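Local coordinates for protein TarM (Staphylococcus aureus subsp. aureus 21178, PDB 4X7R) that belongs to the GT-B clan of glycosyltransferases and binds uridine-5'-diphosphate and a glycan, at residues A[3-8]-A[37-42]; A[221-226]-A[242-247]; A[319-324]-A[350-355]. The protein carries 1 engineered substitution. All coordinates share one frame; numbering follows the deposited sequence.

Interaction 1 of 3, residues A[3-8]-A[37-42]; sequences KIFMMV and DIVTFD
Met7 and Val39 stand side by side on one face of a parallel beta sheet, where strands 3-7 and 36-40 are the two strands of a beta-alpha-beta crossover joined by helix 17-31, a building block of the Rossmann-like domains of GT-B proteins. The backbones pair closely from Ile4 to Val8. Asp37 and Val39 each give their N-H to the first strand and receive one from it, and the straightest of these bonds runs from Val8 N to Val39 O (3.1 Å, 169°). Around Met7 the packing with Val39, Phe5 and Phe41 is tight and apolar. Its CG lies 3.8 Å from Val39 CB, and a bend at the last torsion (chi3 49°) turns the methyl toward the Phe41 ring, with CE 3.8 Å from CZ. Val39 CG2, set beside its own backbone N, reaches Phe5 CB at 3.8 Å and meets that ring at its edge. Helix 203-214 covers this cluster, while helix 17-31 covers the other face, where Met6 CE rests against Ile38 CG1 at 4.1 Å.

The beginning of the first strand is looser. Lys3, partly exposed, sends its extended chain across the Asp37 side chain at a slant, yet NZ stays 3.7 Å from OD2, a long salt bridge. Both ends have other partners: Lys3 NZ bonds Tyr67 OH, and Asp37 OD1 is hydrogen-bonded to both Lys65 N and Tyr30 OH. At the far end the chain runs on into the glycan pocket, where Phe41 touches a bound 2-deoxy-3,6-di-O-sulfo-2-(sulfoamino)-alpha-D-glucopyranose. There Val8 and Thr40 point the same way, and Val8 CG1 touches two methyls of the second strand, Thr40 CG2 at 3.9 Å and Ile38 CG2 at 4.0 Å.

Interaction 2 of 3, residues A[221-226]-A[242-247]; sequences SIMICD and AQKYGV
Ile222 lies alongside Gln243 and slants across toward Tyr245, two residues further on, so one isoleucine serves two neighbours. Its CG1 sits 3.9 Å from the amide carbon CD of Gln243, while CG2 comes to the edge of the Tyr245 ring, 3.8 Å from CD2. The ring and the amide are tied together as well: Tyr245 OH donates to Gln243 OE1 at 2.6 Å, nearly in line with the C=O bond and in the plane of the ring. With NE2 held by Lys219 O and Phe491 O, the amide is fixed at both ends. Further along this face, Ile224 CG2 meets Val247 CG2 at 3.6 Å, beneath Trp487 of helix 480-492.

The opposite face is organised by Met223. A turn at its last torsion (chi3 -85°) places CE 3.8 Å from both Ala242 CB and Lys244 CG, whereas the straight chain of Lys244 carries its NZ past the Met223 methyl to Met234 O and Thr237 OG1. Just past strand 221-225, Asp226 OD1 lies 3.5 Å from Val247 CB but is bound by His249 and Arg25. Five backbone hydrogen bonds in unbroken parallel register join the strands, as expected of the beta-alpha-beta unit of a Rossmann-like domain.

Interaction 3 of 3, residues A[319-324]-A[350-355]; sequences KIVGHI and VKFHIY. With UDP (uridine-5'-diphosphate), chain E.
Ile320 CG2 stands almost exactly over the centre of the His353 imidazole, 3.7 Å from the centroid and only 2° off the ring normal, a CH-pi contact made on the diagonal between two strands. The methyl gets there because it is the branch anti to the backbone N, while CG1 takes the position beside N and sends CD1 along the Lys351 chain, 3.7 Å from CD. Lys351 completes the group from another side: its CE lies at the imidazole edge, in plane, and NZ makes a weak hydrogen bond to NE2 of His353. On the reverse face the theme recurs less centrally, with Val321 CB above the Phe352 ring but displaced toward the rim, and CG1 3.7 Å from CE2.

Strands 320-324 and 351-355, joined through helix 333-346, form a beta-alpha-beta unit in the C-terminal Rossmann-like domain of this GT-B protein. Five backbone hydrogen bonds link them, four close to straight; His323 N to His353 O is bent, at 133°. Where the strands end, they reach the uridine-5'-diphosphate pocket. Ile324 CG2 lies over a face of the uracil, 3.5 Å from its C4, while CG1 of the same side chain packs against Tyr355 CB at 4.1 Å. Tyr355 comes near the base with its C, 3.9 Å from O4 of uridine-5'-diphosphate, and its CB is about as close.

Overall arrangement
The three contacts come in sequence order without overlapping and repeat one plan, a strand-helix-strand unit in a parallel sheet. Interactions 1 and 2 share the seven-stranded sheet, their centres 9 Å apart. Strands 3-7 and 221-225 are neighbours there, probably hydrogen-bonded from Ile224 N to Phe5 O and from Met7 N to Ile224 O, although the ten-stranded antiparallel sheet intervenes in sequence. Interaction 3 belongs to the separate six-stranded sheet, its centre 35 and 38 Å from those of interactions 1 and 2. Two such Rossmann-like domains define GT-B architecture; uridine-5'-diphosphate is hydrogen-bonded to residues of both, including Gly17 and Glu411.

Interaction 1 of 3, residues A[3-8]-A[37-42]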
loop_
_atom_site.group_PDB
_atom_site.type_symbol
_atom_site.label_atom_id
_atom_site.label_comp_id
_atom_site.label_asym_id
_atom_site.label_seq_id
_atom_site.Cartn_x
_atom_site.Cartn_y
_atom_site.Cartn_z
ATOM N N LYS A 3 -20.185 -10.087 -8.354
ATOM C CA LYS A 3 -18.919 -10.365 -7.688
ATOM C C LYS A 3 -17.914 -9.328 -8.144
ATOM O O LYS A 3 -17.845 -8.995 -9.329
ATOM C CB LYS A 3 -18.399 -11.804 -7.914
ATOM C CG LYS A 3 -17.182 -12.092 -7.020
ATOM C CD LYS A 3 -16.752 -13.551 -6.958
ATOM C CE LYS A 3 -15.477 -13.650 -6.143
ATOM N NZ LYS A 3 -14.900 -15.020 -6.132
ATOM N N ILE A 4 -17.151 -8.811 -7.182
ATOM C CA ILE A 4 -16.177 -7.746 -7.375
ATOM C C ILE A 4 -14.735 -8.213 -7.128
ATOM O O ILE A 4 -14.461 -8.939 -6.164
ATOM C CB ILE A 4 -16.608 -6.524 -6.516
ATOM C CG1 ILE A 4 -18.005 -6.007 -6.955
ATOM C CG2 ILE A 4 -15.580 -5.408 -6.569
ATOM C CD1 ILE A 4 -18.612 -4.952 -6.019
ATOM N N PHE A 5 -13.819 -7.762 -8.006
ATOM C CA PHE A 5 -12.380 -8.042 -7.960
ATOM C C PHE A 5 -11.676 -6.714 -8.000
ATOM O O PHE A 5 -11.820 -5.950 -8.951
ATOM C CB PHE A 5 -11.944 -8.949 -9.133
ATOM C CG PHE A 5 -12.691 -10.263 -9.182
ATOM C CD1 PHE A 5 -13.931 -10.352 -9.808
ATOM C CD2 PHE A 5 -12.137 -11.419 -8.634
ATOM C CE1 PHE A 5 -14.624 -11.572 -9.855
ATOM C CE2 PHE A 5 -12.830 -12.636 -8.671
ATOM C CZ PHE A 5 -14.068 -12.703 -9.285
ATOM N N MET A 6 -10.972 -6.410 -6.925
ATOM C CA MET A 6 -10.324 -5.130 -6.689
ATOM C C MET A 6 -8.840 -5.296 -6.748
ATOM O O MET A 6 -8.264 -5.997 -5.936
ATOM C CB MET A 6 -10.806 -4.525 -5.360
ATOM C CG MET A 6 -12.302 -4.507 -5.252
ATOM S SD MET A 6 -13.025 -3.744 -3.775
ATOM C CE MET A 6 -12.020 -4.390 -2.467
ATOM N N MET A 7 -8.233 -4.664 -7.734
ATOM C CA MET A 7 -6.843 -4.830 -8.097
ATOM C C MET A 7 -5.880 -3.817 -7.591
ATOM O O MET A 7 -6.110 -2.600 -7.665
ATOM C CB MET A 7 -6.732 -4.976 -9.607
ATOM C CG MET A 7 -7.447 -6.208 -10.118
ATOM S SD MET A 7 -7.963 -5.938 -11.822
ATOM C CE MET A 7 -6.470 -5.356 -12.496
ATOM N N VAL A 8 -4.801 -4.333 -7.043
ATOM C CA VAL A 8 -3.684 -3.553 -6.499
ATOM C C VAL A 8 -2.388 -4.367 -6.690
ATOM O O VAL A 8 -2.439 -5.592 -6.867
ATOM C CB VAL A 8 -3.972 -3.170 -5.013
ATOM C CG1 VAL A 8 -3.927 -4.379 -4.058
ATOM C CG2 VAL A 8 -3.067 -2.056 -4.526
ATOM N N ASP A 37 -13.498 -9.192 -3.552
ATOM C CA ASP A 37 -12.165 -9.702 -3.229
ATOM C C ASP A 37 -11.029 -8.909 -3.820
ATOM O O ASP A 37 -11.243 -8.087 -4.707
ATOM C CB ASP A 37 -12.081 -11.200 -3.538
ATOM C CG ASP A 37 -13.160 -11.994 -2.792
ATOM O OD1 ASP A 37 -13.229 -11.879 -1.542
ATOM O OD2 ASP A 37 -13.938 -12.704 -3.455
ATOM N N ILE A 38 -9.814 -9.110 -3.283
ATOM C CA ILE A 38 -8.629 -8.369 -3.708
ATOM C C ILE A 38 -7.754 -9.234 -4.599
ATOM O O ILE A 38 -7.525 -10.396 -4.278
ATOM C CB ILE A 38 -7.892 -7.795 -2.471
ATOM C CG1 ILE A 38 -8.880 -6.837 -1.651
ATOM C CG2 ILE A 38 -6.585 -7.074 -2.888
ATOM C CD1 ILE A 38 -8.354 -6.221 -0.344
ATOM N N VAL A 39 -7.310 -8.682 -5.739
ATOM C CA VAL A 39 -6.396 -9.365 -6.679
ATOM C C VAL A 39 -5.050 -8.632 -6.626
ATOM O O VAL A 39 -5.016 -7.422 -6.848
ATOM C CB VAL A 39 -6.940 -9.415 -8.126
ATOM C CG1 VAL A 39 -6.002 -10.219 -9.041
ATOM C CG2 VAL A 39 -8.374 -9.959 -8.163
ATOM N N THR A 40 -3.962 -9.355 -6.298
ATOM C CA THR A 40 -2.595 -8.827 -6.248
ATOM C C THR A 40 -1.730 -9.496 -7.321
ATOM O O THR A 40 -2.104 -10.551 -7.840
ATOM C CB THR A 40 -1.996 -8.888 -4.846
ATOM O OG1 THR A 40 -1.854 -10.259 -4.444
ATOM C CG2 THR A 40 -2.803 -8.083 -3.830
ATOM N N PHE A 41 -0.581 -8.864 -7.668
ATOM C CA PHE A 41 0.288 -9.329 -8.744
ATOM C C PHE A 41 1.744 -9.512 -8.340
ATOM O O PHE A 41 2.523 -9.995 -9.140
ATOM C CB PHE A 41 0.151 -8.391 -9.983
ATOM C CG PHE A 41 -1.285 -8.215 -10.442
ATOM C CD1 PHE A 41 -1.904 -9.178 -11.233
ATOM C CD2 PHE A 41 -2.019 -7.082 -10.076
ATOM C CE1 PHE A 41 -3.242 -9.028 -11.638
ATOM C CE2 PHE A 41 -3.353 -6.937 -10.469
ATOM C CZ PHE A 41 -3.962 -7.916 -11.243
ATOM N N ASP A 42 2.116 -9.184 -7.104
ATOM C CA ASP A 42 3.502 -9.350 -6.691
ATOM C C ASP A 42 3.778 -10.789 -6.236
ATOM O O ASP A 42 2.859 -11.585 -5.990
ATOM C CB ASP A 42 3.822 -8.388 -5.521
ATOM C CG ASP A 42 3.058 -8.748 -4.263
ATOM O OD1 ASP A 42 1.851 -9.058 -4.370
ATOM O OD2 ASP A 42 3.659 -8.700 -3.170
#

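Interaction 2 of 3, residues A[221-226]-A[242-247]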
loop_
_atom_site.group_PDB
_atom_site.type_symbol
_atom_site.label_atom_id
_atom_site.label_comp_id
_atom_site.label_asym_id
_atom_site.label_seq_id
_atom_site.Cartn_x
_atom_site.Cartn_y
_atom_site.Cartn_z
ATOM N N SER A 221 -19.732 -9.827 -13.238
ATOM C CA SER A 221 -18.310 -9.739 -12.860
ATOM C C SER A 221 -17.894 -8.274 -12.952
ATOM O O SER A 221 -18.078 -7.633 -13.997
ATOM C CB SER A 221 -17.447 -10.589 -13.780
ATOM O OG SER A 221 -17.582 -11.980 -13.540
ATOM N N ILE A 222 -17.391 -7.732 -11.842
ATOM C CA ILE A 222 -16.978 -6.322 -11.776
ATOM C C ILE A 222 -15.515 -6.231 -11.364
ATOM O O ILE A 222 -15.126 -6.771 -10.322
ATOM C CB ILE A 222 -17.900 -5.500 -10.829
ATOM C CG1 ILE A 222 -19.375 -5.528 -11.316
ATOM C CG2 ILE A 222 -17.370 -4.043 -10.649
ATOM C CD1 ILE A 222 -20.402 -5.505 -10.222
ATOM N N MET A 223 -14.711 -5.553 -12.194
ATOM C CA MET A 223 -13.301 -5.308 -11.913
ATOM C C MET A 223 -13.155 -3.859 -11.495
ATOM O O MET A 223 -13.671 -2.948 -12.159
ATOM C CB MET A 223 -12.432 -5.578 -13.147
ATOM C CG MET A 223 -12.288 -7.066 -13.446
ATOM S SD MET A 223 -11.364 -7.396 -14.975
ATOM C CE MET A 223 -12.669 -7.276 -16.152
ATOM N N ILE A 224 -12.460 -3.644 -10.381
ATOM C CA ILE A 224 -12.176 -2.295 -9.900
ATOM C C ILE A 224 -10.681 -2.212 -9.780
ATOM O O ILE A 224 -10.088 -2.964 -9.010
ATOM C CB ILE A 224 -12.881 -1.910 -8.559
ATOM C CG1 ILE A 224 -14.411 -1.946 -8.695
ATOM C CG2 ILE A 224 -12.393 -0.509 -8.073
ATOM C CD1 ILE A 224 -15.164 -1.826 -7.365
ATOM N N CYS A 225 -10.069 -1.315 -10.516
ATOM C CA CYS A 225 -8.639 -1.189 -10.413
ATOM C C CYS A 225 -8.308 -0.013 -9.521
ATOM O O CYS A 225 -8.658 1.124 -9.842
ATOM C CB CYS A 225 -7.978 -1.074 -11.781
ATOM S SG CYS A 225 -6.184 -0.852 -11.684
ATOM N N ASP A 226 -7.655 -0.306 -8.389
ATOM C CA ASP A 226 -7.234 0.657 -7.371
ATOM C C ASP A 226 -5.791 1.095 -7.544
ATOM O O ASP A 226 -5.483 2.284 -7.423
ATOM C CB ASP A 226 -7.476 0.075 -5.974
ATOM C CG ASP A 226 -8.928 0.112 -5.561
ATOM O OD1 ASP A 226 -9.446 1.229 -5.335
ATOM O OD2 ASP A 226 -9.561 -0.978 -5.488
ATOM N N ALA A 242 -17.819 -8.343 -18.650
ATOM C CA ALA A 242 -17.367 -7.938 -17.325
ATOM C C ALA A 242 -17.150 -6.428 -17.285
ATOM O O ALA A 242 -16.726 -5.849 -18.284
ATOM C CB ALA A 242 -16.100 -8.670 -16.954
ATOM N N GLN A 243 -17.526 -5.792 -16.161
ATOM C CA GLN A 243 -17.390 -4.358 -15.970
ATOM C C GLN A 243 -15.982 -3.978 -15.535
ATOM O O GLN A 243 -15.294 -4.746 -14.830
ATOM C CB GLN A 243 -18.429 -3.843 -14.960
ATOM C CG GLN A 243 -19.858 -4.239 -15.343
ATOM C CD GLN A 243 -20.878 -3.682 -14.408
ATOM O OE1 GLN A 243 -20.748 -2.562 -13.919
ATOM N NE2 GLN A 243 -21.943 -4.437 -14.178
ATOM N N LYS A 244 -15.547 -2.782 -15.968
ATOM C CA LYS A 244 -14.213 -2.265 -15.636
ATOM C C LYS A 244 -14.289 -0.859 -15.086
ATOM O O LYS A 244 -14.823 0.047 -15.742
ATOM C CB LYS A 244 -13.247 -2.329 -16.841
ATOM C CG LYS A 244 -13.009 -3.740 -17.395
ATOM C CD LYS A 244 -12.070 -3.729 -18.602
ATOM C CE LYS A 244 -11.759 -5.121 -19.144
ATOM N NZ LYS A 244 -10.711 -5.063 -20.211
ATOM N N TYR A 245 -13.721 -0.667 -13.886
ATOM C CA TYR A 245 -13.679 0.638 -13.213
ATOM C C TYR A 245 -12.292 0.901 -12.743
ATOM O O TYR A 245 -11.593 -0.023 -12.337
ATOM C CB TYR A 245 -14.624 0.703 -11.978
ATOM C CG TYR A 245 -16.080 0.514 -12.327
ATOM C CD1 TYR A 245 -16.856 1.584 -12.764
ATOM C CD2 TYR A 245 -16.662 -0.748 -12.306
ATOM C CE1 TYR A 245 -18.182 1.402 -13.154
ATOM C CE2 TYR A 245 -17.996 -0.936 -12.668
ATOM C CZ TYR A 245 -18.746 0.140 -13.105
ATOM O OH TYR A 245 -20.036 -0.043 -13.519
ATOM N N GLY A 246 -11.913 2.166 -12.772
ATOM C CA GLY A 246 -10.619 2.614 -12.266
ATOM C C GLY A 246 -10.920 3.565 -11.131
ATOM O O GLY A 246 -11.796 4.420 -11.287
ATOM N N VAL A 247 -10.268 3.386 -9.952
ATOM C CA VAL A 247 -10.436 4.334 -8.843
ATOM C C VAL A 247 -9.132 5.132 -8.735
ATOM O O VAL A 247 -8.075 4.534 -8.528
ATOM C CB VAL A 247 -10.833 3.704 -7.466
ATOM C CG1 VAL A 247 -10.819 4.760 -6.350
ATOM C CG2 VAL A 247 -12.197 3.006 -7.521
HETATM O O HOH W 1 -5.635 4.480 -9.400
#

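Interaction 3 of 3, residues A[319-324]-A[350-355]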
loop_
_atom_site.group_PDB
_atom_site.type_symbol
_atom_site.label_atom_id
_atom_site.label_comp_id
_atom_site.label_asym_id
_atom_site.label_seq_id
_atom_site.Cartn_x
_atom_site.Cartn_y
_atom_site.Cartn_z
ATOM N N LYS A 319 -2.176 18.582 26.165
ATOM C CA LYS A 319 -1.709 19.172 24.911
ATOM C C LYS A 319 -0.948 18.154 24.046
ATOM O O LYS A 319 0.283 18.173 23.968
ATOM C CB LYS A 319 -0.885 20.441 25.180
ATOM C CG LYS A 319 -1.635 21.513 25.954
ATOM C CD LYS A 319 -0.674 22.434 26.665
ATOM C CE LYS A 319 -1.418 23.450 27.480
ATOM N NZ LYS A 319 -0.586 24.652 27.726
ATOM N N ILE A 320 -1.698 17.246 23.411
ATOM C CA ILE A 320 -1.124 16.232 22.538
ATOM C C ILE A 320 -1.642 16.475 21.125
ATOM O O ILE A 320 -2.856 16.440 20.893
ATOM C CB ILE A 320 -1.393 14.772 23.023
ATOM C CG1 ILE A 320 -1.232 14.574 24.560
ATOM C CG2 ILE A 320 -0.619 13.730 22.195
ATOM C CD1 ILE A 320 0.155 14.728 25.150
ATOM N N VAL A 321 -0.718 16.749 20.192
ATOM C CA VAL A 321 -1.039 16.951 18.779
ATOM C C VAL A 321 -0.612 15.679 18.064
ATOM O O VAL A 321 0.542 15.262 18.181
ATOM C CB VAL A 321 -0.396 18.230 18.177
ATOM C CG1 VAL A 321 -0.662 18.325 16.680
ATOM C CG2 VAL A 321 -0.898 19.480 18.881
ATOM N N GLY A 322 -1.551 15.050 17.376
ATOM C CA GLY A 322 -1.283 13.803 16.672
ATOM C C GLY A 322 -1.130 13.928 15.173
ATOM O O GLY A 322 -1.631 14.877 14.565
ATOM N N HIS A 323 -0.432 12.948 14.574
ATOM C CA HIS A 323 -0.213 12.841 13.136
ATOM C C HIS A 323 0.038 11.371 12.817
ATOM O O HIS A 323 1.045 10.817 13.254
ATOM C CB HIS A 323 0.953 13.732 12.674
ATOM C CG HIS A 323 1.125 13.787 11.190
ATOM N ND1 HIS A 323 0.699 14.869 10.456
ATOM C CD2 HIS A 323 1.701 12.896 10.354
ATOM C CE1 HIS A 323 0.994 14.588 9.197
ATOM N NE2 HIS A 323 1.591 13.407 9.089
ATOM N N ILE A 324 -0.908 10.728 12.100
ATOM C CA ILE A 324 -0.844 9.315 11.713
ATOM C C ILE A 324 -0.858 9.221 10.192
ATOM O O ILE A 324 -1.897 9.483 9.582
ATOM C CB ILE A 324 -2.001 8.467 12.344
ATOM C CG1 ILE A 324 -2.104 8.635 13.883
ATOM C CG2 ILE A 324 -1.859 6.990 11.971
ATOM C CD1 ILE A 324 -3.471 8.147 14.482
ATOM N N VAL A 350 3.203 21.431 25.008
ATOM C CA VAL A 350 2.592 20.726 23.882
ATOM C C VAL A 350 3.483 19.630 23.262
ATOM O O VAL A 350 4.630 19.886 22.891
ATOM C CB VAL A 350 1.924 21.693 22.860
ATOM C CG1 VAL A 350 2.895 22.756 22.379
ATOM C CG2 VAL A 350 1.285 20.952 21.680
ATOM N N LYS A 351 2.937 18.405 23.186
ATOM C CA LYS A 351 3.594 17.225 22.639
ATOM C C LYS A 351 3.080 16.921 21.226
ATOM O O LYS A 351 1.894 17.110 20.944
ATOM C CB LYS A 351 3.346 16.002 23.544
ATOM C CG LYS A 351 4.104 16.004 24.875
ATOM C CD LYS A 351 3.847 14.713 25.691
ATOM C CE LYS A 351 4.577 13.479 25.184
ATOM N NZ LYS A 351 4.013 12.220 25.741
ATOM N N PHE A 352 3.968 16.419 20.353
ATOM C CA PHE A 352 3.636 16.028 18.990
ATOM C C PHE A 352 3.978 14.554 18.826
ATOM O O PHE A 352 5.144 14.165 18.961
ATOM C CB PHE A 352 4.352 16.913 17.948
ATOM C CG PHE A 352 3.835 18.333 17.840
ATOM C CD1 PHE A 352 4.170 19.291 18.792
ATOM C CD2 PHE A 352 3.041 18.722 16.768
ATOM C CE1 PHE A 352 3.683 20.600 18.696
ATOM C CE2 PHE A 352 2.565 20.037 16.668
ATOM C CZ PHE A 352 2.887 20.965 17.633
ATOM N N HIS A 353 2.938 13.725 18.602
ATOM C CA HIS A 353 3.048 12.278 18.411
ATOM C C HIS A 353 2.894 11.968 16.937
ATOM O O HIS A 353 1.803 12.136 16.379
ATOM C CB HIS A 353 1.968 11.531 19.214
ATOM C CG HIS A 353 2.170 11.514 20.698
ATOM N ND1 HIS A 353 1.502 10.606 21.496
ATOM C CD2 HIS A 353 2.944 12.300 21.485
ATOM C CE1 HIS A 353 1.885 10.868 22.733
ATOM N NE2 HIS A 353 2.751 11.878 22.773
ATOM N N ILE A 354 3.987 11.520 16.299
ATOM C CA ILE A 354 3.995 11.218 14.877
ATOM C C ILE A 354 4.119 9.715 14.658
ATOM O O ILE A 354 5.160 9.130 14.963
ATOM C CB ILE A 354 5.065 12.057 14.105
ATOM C CG1 ILE A 354 4.971 13.570 14.459
ATOM C CG2 ILE A 354 4.964 11.827 12.590
ATOM C CD1 ILE A 354 6.071 14.450 13.910
ATOM N N TYR A 355 3.049 9.092 14.130
ATOM C CA TYR A 355 3.000 7.661 13.845
ATOM C C TYR A 355 3.200 7.364 12.377
ATOM O O TYR A 355 2.783 8.149 11.520
ATOM C CB TYR A 355 1.668 7.054 14.308
ATOM C CG TYR A 355 1.534 6.945 15.811
ATOM C CD1 TYR A 355 1.036 8.005 16.566
ATOM C CD2 TYR A 355 1.885 5.771 16.480
ATOM C CE1 TYR A 355 0.893 7.903 17.947
ATOM C CE2 TYR A 355 1.741 5.659 17.864
ATOM C CZ TYR A 355 1.253 6.732 18.590
ATOM O OH TYR A 355 1.101 6.637 19.947
HETATM N N1 UDP E . -2.230 4.235 9.019
HETATM C C2 UDP E . -2.212 3.365 10.094
HETATM N N3 UDP E . -1.098 3.453 10.896
HETATM C C4 UDP E . -0.014 4.286 10.726
HETATM C C5 UDP E . -0.077 5.128 9.560
HETATM C C6 UDP E . -1.159 5.080 8.760
HETATM O O2 UDP E . -3.112 2.570 10.325
HETATM O O4 UDP E . 0.901 4.276 11.571
HETATM C "C1'" UDP E . -3.496 4.308 8.245
HETATM C "C2'" UDP E . -4.465 5.380 8.736
HETATM O "O2'" UDP E . -5.270 4.890 9.795
HETATM C "C3'" UDP E . -5.287 5.644 7.473
HETATM C "C4'" UDP E . -4.274 5.432 6.353
HETATM O "O4'" UDP E . -3.199 4.635 6.905
HETATM O "O3'" UDP E . -6.463 4.850 7.305
HETATM C "C5'" UDP E . -3.724 6.699 5.750
HETATM O "O5'" UDP E . -4.773 7.253 4.925
HETATM P PA UDP E . -4.715 8.664 4.164
HETATM O O1A UDP E . -5.824 8.725 3.186
HETATM O O2A UDP E . -4.833 9.787 5.206
HETATM O O3A UDP E . -3.336 8.769 3.435
HETATM P PB UDP E . -2.556 7.796 2.425
HETATM O O1B UDP E . -3.542 7.112 1.514
HETATM O O2B UDP E . -1.765 6.740 3.205
HETATM O O3B UDP E . -1.620 8.629 1.571
#